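Local coordinates for oligogalacturonate lyase (Yersinia enterocolitica subsp. enterocolitica, PDB 3PE7), which cleaves short pectin-derived oligogalacturonates in the cytoplasm by beta-elimination, using a seven-bladed beta-propeller that carries a manganese ion, at residues 253-258 against 286-291; 320-325 against 354-359. All blocks are in the same frame, centred on the assembly; numbering follows the deposited sequence.

Contact 1. Residues 253-258 against 286-291. With MN (manganese (II) ion), chain B.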
loop_
_atom_site.group_PDB
_atom_site.type_symbol
_atom_site.label_atom_id
_atom_site.label_comp_id
_atom_site.label_asym_id
_atom_site.label_seq_id
_atom_site.Cartn_x
_atom_site.Cartn_y
_atom_site.Cartn_z
ATOM N N VAL A 253 8.646 -3.702 -10.046
ATOM C CA VAL A 253 7.799 -3.168 -11.123
ATOM C C VAL A 253 7.558 -1.696 -10.830
ATOM O O VAL A 253 7.496 -1.295 -9.674
ATOM C CB VAL A 253 6.469 -3.964 -11.225
ATOM C CG1 VAL A 253 5.455 -3.316 -12.194
ATOM C CG2 VAL A 253 6.753 -5.416 -11.644
ATOM N N TYR A 254 7.448 -0.894 -11.885
ATOM C CA TYR A 254 7.198 0.537 -11.717
ATOM C C TYR A 254 6.579 1.120 -12.972
ATOM O O TYR A 254 6.478 0.456 -14.007
ATOM C CB TYR A 254 8.500 1.293 -11.356
ATOM C CG TYR A 254 9.565 1.231 -12.435
ATOM C CD1 TYR A 254 10.456 0.143 -12.510
ATOM C CD2 TYR A 254 9.678 2.257 -13.386
ATOM C CE1 TYR A 254 11.440 0.090 -13.519
ATOM C CE2 TYR A 254 10.654 2.213 -14.380
ATOM C CZ TYR A 254 11.528 1.131 -14.438
ATOM O OH TYR A 254 12.474 1.104 -15.455
ATOM N N VAL A 255 6.186 2.387 -12.872
ATOM C CA VAL A 255 5.557 3.091 -13.977
ATOM C C VAL A 255 6.506 4.187 -14.461
ATOM O O VAL A 255 7.123 4.892 -13.644
ATOM C CB VAL A 255 4.211 3.685 -13.550
ATOM C CG1 VAL A 255 3.629 4.601 -14.634
ATOM C CG2 VAL A 255 3.236 2.569 -13.268
ATOM N N SER A 256 6.629 4.308 -15.776
ATOM C CA SER A 256 7.523 5.283 -16.386
ATOM C C SER A 256 6.759 6.193 -17.352
ATOM O O SER A 256 5.885 5.745 -18.094
ATOM C CB SER A 256 8.638 4.557 -17.144
ATOM O OG SER A 256 9.452 5.478 -17.869
ATOM N N TYR A 257 7.113 7.466 -17.371
ATOM C CA TYR A 257 6.590 8.352 -18.410
ATOM C C TYR A 257 7.585 9.470 -18.702
ATOM O O TYR A 257 8.507 9.698 -17.924
ATOM C CB TYR A 257 5.209 8.896 -18.028
ATOM C CG TYR A 257 5.146 9.676 -16.725
ATOM C CD1 TYR A 257 5.258 11.069 -16.715
ATOM C CD2 TYR A 257 4.934 9.020 -15.503
ATOM C CE1 TYR A 257 5.179 11.789 -15.512
ATOM C CE2 TYR A 257 4.855 9.735 -14.303
ATOM C CZ TYR A 257 4.976 11.112 -14.317
ATOM O OH TYR A 257 4.889 11.814 -13.124
ATOM N N LEU A 258 7.380 10.148 -19.831
ATOM C CA LEU A 258 8.310 11.171 -20.313
ATOM C C LEU A 258 7.599 12.500 -20.427
ATOM O O LEU A 258 6.437 12.554 -20.827
ATOM C CB LEU A 258 8.858 10.790 -21.686
ATOM C CG LEU A 258 9.710 9.534 -21.819
ATOM C CD1 LEU A 258 9.952 9.228 -23.315
ATOM C CD2 LEU A 258 11.026 9.711 -21.057
ATOM N N SER A 286 -3.410 5.733 -10.642
ATOM C CA SER A 286 -2.844 6.357 -9.450
ATOM C C SER A 286 -1.976 5.402 -8.646
ATOM O O SER A 286 -1.180 5.836 -7.837
ATOM C CB SER A 286 -3.971 6.931 -8.586
ATOM O OG SER A 286 -4.512 8.093 -9.229
ATOM N N HIS A 287 -2.176 4.109 -8.879
ATOM C CA HIS A 287 -1.453 3.032 -8.195
ATOM C C HIS A 287 -1.336 1.850 -9.151
ATOM O O HIS A 287 -2.031 1.791 -10.177
ATOM C CB HIS A 287 -2.197 2.600 -6.934
ATOM C CG HIS A 287 -2.558 3.737 -6.038
ATOM N ND1 HIS A 287 -3.759 4.411 -6.143
ATOM C CD2 HIS A 287 -1.865 4.345 -5.050
ATOM C CE1 HIS A 287 -3.792 5.377 -5.238
ATOM N NE2 HIS A 287 -2.657 5.355 -4.562
ATOM N N LEU A 288 -0.415 0.943 -8.828
ATOM C CA LEU A 288 -0.277 -0.313 -9.561
ATOM C C LEU A 288 0.044 -1.442 -8.583
ATOM O O LEU A 288 0.805 -1.255 -7.617
ATOM C CB LEU A 288 0.828 -0.183 -10.615
ATOM C CG LEU A 288 0.968 -1.299 -11.658
ATOM C CD1 LEU A 288 -0.327 -1.469 -12.496
ATOM C CD2 LEU A 288 2.160 -0.992 -12.559
ATOM N N MET A 289 -0.543 -2.607 -8.820
ATOM C CA MET A 289 -0.284 -3.773 -7.980
ATOM C C MET A 289 -0.415 -5.043 -8.816
ATOM O O MET A 289 -1.108 -5.049 -9.841
ATOM C CB MET A 289 -1.275 -3.787 -6.795
ATOM C CG MET A 289 -1.018 -4.842 -5.723
ATOM S SD MET A 289 0.725 -5.015 -5.266
ATOM C CE MET A 289 0.618 -6.426 -4.162
ATOM N N SER A 290 0.269 -6.104 -8.388
ATOM C CA SER A 290 0.167 -7.392 -9.091
ATOM C C SER A 290 -0.366 -8.523 -8.208
ATOM O O SER A 290 -0.485 -8.373 -6.989
ATOM C CB SER A 290 1.538 -7.786 -9.663
ATOM O OG SER A 290 2.399 -8.275 -8.643
ATOM N N ASN A 291 -0.690 -9.650 -8.844
ATOM C CA ASN A 291 -0.918 -10.904 -8.140
ATOM C C ASN A 291 0.446 -11.514 -7.781
ATOM O O ASN A 291 1.481 -10.886 -7.994
ATOM C CB ASN A 291 -1.772 -11.860 -8.979
ATOM C CG ASN A 291 -1.073 -12.346 -10.244
ATOM O OD1 ASN A 291 -0.048 -11.826 -10.655
ATOM N ND2 ASN A 291 -1.666 -13.375 -10.881
HETATM MN MN MN B . -2.683 6.092 -2.555
#
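Two neighbouring blades of the beta-propeller meet where L288, on the innermost strand of one, pushes its CD2 methyl against V253 and V255 on the second strand of the blade before it. CD2 lies 4.0 Å from V253 CG1 and 3.8 Å from V255 CG2, and the two valine methyls reach it from directions roughly 110° apart. Both valines have the same rotamer, yet they offer different branches: V253 uses the methyl anti to its backbone N (chi1 171°), V255 the one beside its backbone N. L288 crosses V253 at about a right angle and V255 more slantwise. With the nearest CA atoms, those of V253 and M289, 8.7 Å apart, the backbones stay separate and the two segments meet through methyl groups.

This is the packing of a propeller, in which sheets fan round a central axis and face each other through apolar side chains; I266, on the third strand of the earlier blade, touches both V253 and L288. H287 points the other way, and its NE2 binds the manganese ion at 2.1 Å. D300 OD1 accepts the bond at H287 ND1, which fixes the rotation of the imidazole. At the end of the strand, S290 OG donates to N291 O at 2.8 Å, on a lone pair in the carbonyl plane, while N291 OD1 takes L296 N and N291 ND2 bonds S295 OG and D362 OD1.

Contact 2. Residues 320-325 against 354-359; sequences PFLYVF and PHPSFT. With MN (manganese (II) ion), chain B.
NE2 of H355 binds the manganese ion at 2.1 Å, and the prolines flanking this histidine, P354 and P356, both turn the opposite way to pack on L322. The ion has six donor atoms in all; Q350, H353 and H287 supply the other protein ligands, and the H355 ring meets that of H287 edge-to-face while its plane stands at about 75° to that of H353, so H355 stacks flat on neither of them. H355 adopts left-handed backbone angles (phi 51°, psi 55°), unusual for a residue with a side chain; this kink sends its imidazole to the metal while both neighbouring rings face the sheet.

On that side L322 does the touching with one methyl. Its CD2 sits 4.0 Å from both CB and CG of P356, meeting the flank of the pyrrolidine ring at a slant, and 4.4 Å from P354 CB. P356 thus offers two ring carbons and is the nearer of the two prolines, with P354 a more distant neighbour of the same methyl. Here the third strand of one propeller blade, 321-326, faces the chain that leads into the innermost strand, 357-358, of the next. That last blade is completed by strands 12-15 and 22-25 from the beginning of the chain, the ring closure often called molecular velcro in propellers. Further along, V324 CG2 approaches F358 CE2 obliquely at 4.3 Å, a looser apolar touch made by the far part of the aromatic ring. F358 also packs on L296 and V298 of the earlier blade and on I365 of its own, filling the interface between the two sheets.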
loop_
_atom_site.group_PDB
_atom_site.type_symbol
_atom_site.label_atom_id
_atom_site.label_comp_id
_atom_site.label_asym_id
_atom_site.label_seq_id
_atom_site.Cartn_x
_atom_site.Cartn_y
_atom_site.Cartn_z
ATOM N N PRO A 320 -12.848 6.794 -14.224
ATOM C CA PRO A 320 -13.448 6.127 -13.065
ATOM C C PRO A 320 -13.185 4.591 -13.030
ATOM O O PRO A 320 -13.729 3.883 -12.163
ATOM C CB PRO A 320 -14.950 6.395 -13.270
ATOM C CG PRO A 320 -15.114 6.343 -14.768
ATOM C CD PRO A 320 -13.833 7.023 -15.307
ATOM N N PHE A 321 -12.403 4.096 -13.987
ATOM C CA PHE A 321 -12.289 2.653 -14.193
ATOM C C PHE A 321 -11.124 1.991 -13.476
ATOM O O PHE A 321 -10.094 2.629 -13.220
ATOM C CB PHE A 321 -12.212 2.328 -15.694
ATOM C CG PHE A 321 -13.461 2.691 -16.429
ATOM C CD1 PHE A 321 -13.508 3.847 -17.200
ATOM C CD2 PHE A 321 -14.610 1.894 -16.315
ATOM C CE1 PHE A 321 -14.691 4.216 -17.879
ATOM C CE2 PHE A 321 -15.806 2.260 -16.982
ATOM C CZ PHE A 321 -15.833 3.419 -17.770
ATOM N N LEU A 322 -11.332 0.715 -13.155
ATOM C CA LEU A 322 -10.268 -0.203 -12.736
ATOM C C LEU A 322 -9.851 -1.042 -13.937
ATOM O O LEU A 322 -10.712 -1.580 -14.645
ATOM C CB LEU A 322 -10.754 -1.114 -11.605
ATOM C CG LEU A 322 -11.049 -0.364 -10.295
ATOM C CD1 LEU A 322 -12.120 -1.055 -9.477
ATOM C CD2 LEU A 322 -9.789 -0.154 -9.445
ATOM N N TYR A 323 -8.535 -1.186 -14.129
ATOM C CA TYR A 323 -7.999 -1.932 -15.263
ATOM C C TYR A 323 -7.224 -3.136 -14.794
ATOM O O TYR A 323 -6.482 -3.049 -13.822
ATOM C CB TYR A 323 -7.046 -1.062 -16.086
ATOM C CG TYR A 323 -7.707 0.149 -16.674
ATOM C CD1 TYR A 323 -8.426 0.056 -17.873
ATOM C CD2 TYR A 323 -7.639 1.374 -16.022
ATOM C CE1 TYR A 323 -9.066 1.179 -18.422
ATOM C CE2 TYR A 323 -8.252 2.520 -16.567
ATOM C CZ TYR A 323 -8.970 2.401 -17.761
ATOM O OH TYR A 323 -9.588 3.514 -18.276
ATOM N N VAL A 324 -7.374 -4.257 -15.508
ATOM C CA VAL A 324 -6.539 -5.426 -15.220
ATOM C C VAL A 324 -5.680 -5.685 -16.439
ATOM O O VAL A 324 -6.175 -5.660 -17.582
ATOM C CB VAL A 324 -7.357 -6.688 -14.831
ATOM C CG1 VAL A 324 -6.483 -7.961 -14.894
ATOM C CG2 VAL A 324 -7.939 -6.526 -13.447
ATOM N N PHE A 325 -4.398 -5.919 -16.186
ATOM C CA PHE A 325 -3.418 -6.162 -17.242
ATOM C C PHE A 325 -3.008 -7.614 -17.183
ATOM O O PHE A 325 -2.500 -8.074 -16.159
ATOM C CB PHE A 325 -2.196 -5.247 -17.066
ATOM C CG PHE A 325 -2.553 -3.799 -16.927
ATOM C CD1 PHE A 325 -2.716 -2.996 -18.053
ATOM C CD2 PHE A 325 -2.768 -3.245 -15.675
ATOM C CE1 PHE A 325 -3.069 -1.656 -17.923
ATOM C CE2 PHE A 325 -3.124 -1.909 -15.531
ATOM C CZ PHE A 325 -3.279 -1.110 -16.647
ATOM N N PRO A 354 -8.604 4.139 -4.358
ATOM C CA PRO A 354 -9.101 2.759 -4.505
ATOM C C PRO A 354 -8.098 1.699 -4.041
ATOM O O PRO A 354 -8.500 0.716 -3.414
ATOM C CB PRO A 354 -9.393 2.642 -6.007
ATOM C CG PRO A 354 -9.737 4.097 -6.416
ATOM C CD PRO A 354 -8.801 4.942 -5.586
ATOM N N HIS A 355 -6.809 1.905 -4.328
ATOM C CA HIS A 355 -5.739 1.009 -3.851
ATOM C C HIS A 355 -6.030 -0.476 -4.180
ATOM O O HIS A 355 -6.009 -1.329 -3.277
ATOM C CB HIS A 355 -5.524 1.202 -2.324
ATOM C CG HIS A 355 -4.803 2.470 -1.977
ATOM N ND1 HIS A 355 -4.853 3.034 -0.722
ATOM C CD2 HIS A 355 -4.017 3.284 -2.719
ATOM C CE1 HIS A 355 -4.125 4.137 -0.698
ATOM N NE2 HIS A 355 -3.608 4.314 -1.899
ATOM N N PRO A 356 -6.275 -0.777 -5.467
ATOM C CA PRO A 356 -6.727 -2.141 -5.765
ATOM C C PRO A 356 -5.642 -3.203 -5.550
ATOM O O PRO A 356 -4.448 -2.930 -5.733
ATOM C CB PRO A 356 -7.086 -2.074 -7.255
ATOM C CG PRO A 356 -6.228 -0.974 -7.807
ATOM C CD PRO A 356 -6.197 0.060 -6.687
ATOM N N SER A 357 -6.079 -4.391 -5.128
ATOM C CA SER A 357 -5.229 -5.585 -5.099
ATOM C C SER A 357 -6.108 -6.802 -5.409
ATOM O O SER A 357 -7.335 -6.680 -5.451
ATOM C CB SER A 357 -4.504 -5.744 -3.767
ATOM O OG SER A 357 -5.419 -6.101 -2.737
ATOM N N PHE A 358 -5.488 -7.965 -5.631
ATOM C CA PHE A 358 -6.217 -9.182 -5.930
ATOM C C PHE A 358 -6.536 -9.967 -4.660
ATOM O O PHE A 358 -5.740 -9.972 -3.723
ATOM C CB PHE A 358 -5.407 -10.062 -6.907
ATOM C CG PHE A 358 -5.229 -9.456 -8.274
ATOM C CD1 PHE A 358 -4.100 -8.706 -8.578
ATOM C CD2 PHE A 358 -6.196 -9.632 -9.264
ATOM C CE1 PHE A 358 -3.902 -8.143 -9.872
ATOM C CE2 PHE A 358 -6.028 -9.066 -10.545
ATOM C CZ PHE A 358 -4.872 -8.317 -10.848
ATOM N N THR A 359 -7.706 -10.608 -4.624
ATOM C CA THR A 359 -7.996 -11.599 -3.603
ATOM C C THR A 359 -6.991 -12.757 -3.771
ATOM O O THR A 359 -6.416 -12.926 -4.844
ATOM C CB THR A 359 -9.423 -12.146 -3.731
ATOM O OG1 THR A 359 -9.673 -12.533 -5.089
ATOM C CG2 THR A 359 -10.453 -11.082 -3.294
HETATM MN MN MN B . -2.683 6.092 -2.555
#

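Contacts 1 and 2 are successive blade interfaces, both buried and both apolar, and they share one sheet: the blade 287-290 to 331-337 gives its innermost strand to contact 1 and its third strand to contact 2. The first is aliphatic, strand against strand; the second mixes a leucine with prolines of a kinked loop and a valine with an aromatic ring. Each also sends one histidine to the manganese ion, where H287 NE2 and H355 NE2 stand 3.0 Å apart. The two second segments touch directly as well, M289 CB lying 3.5 Å from P356 O and N291 N 3.5 Å from F358 CD1, which joins the inner edges of adjacent blades.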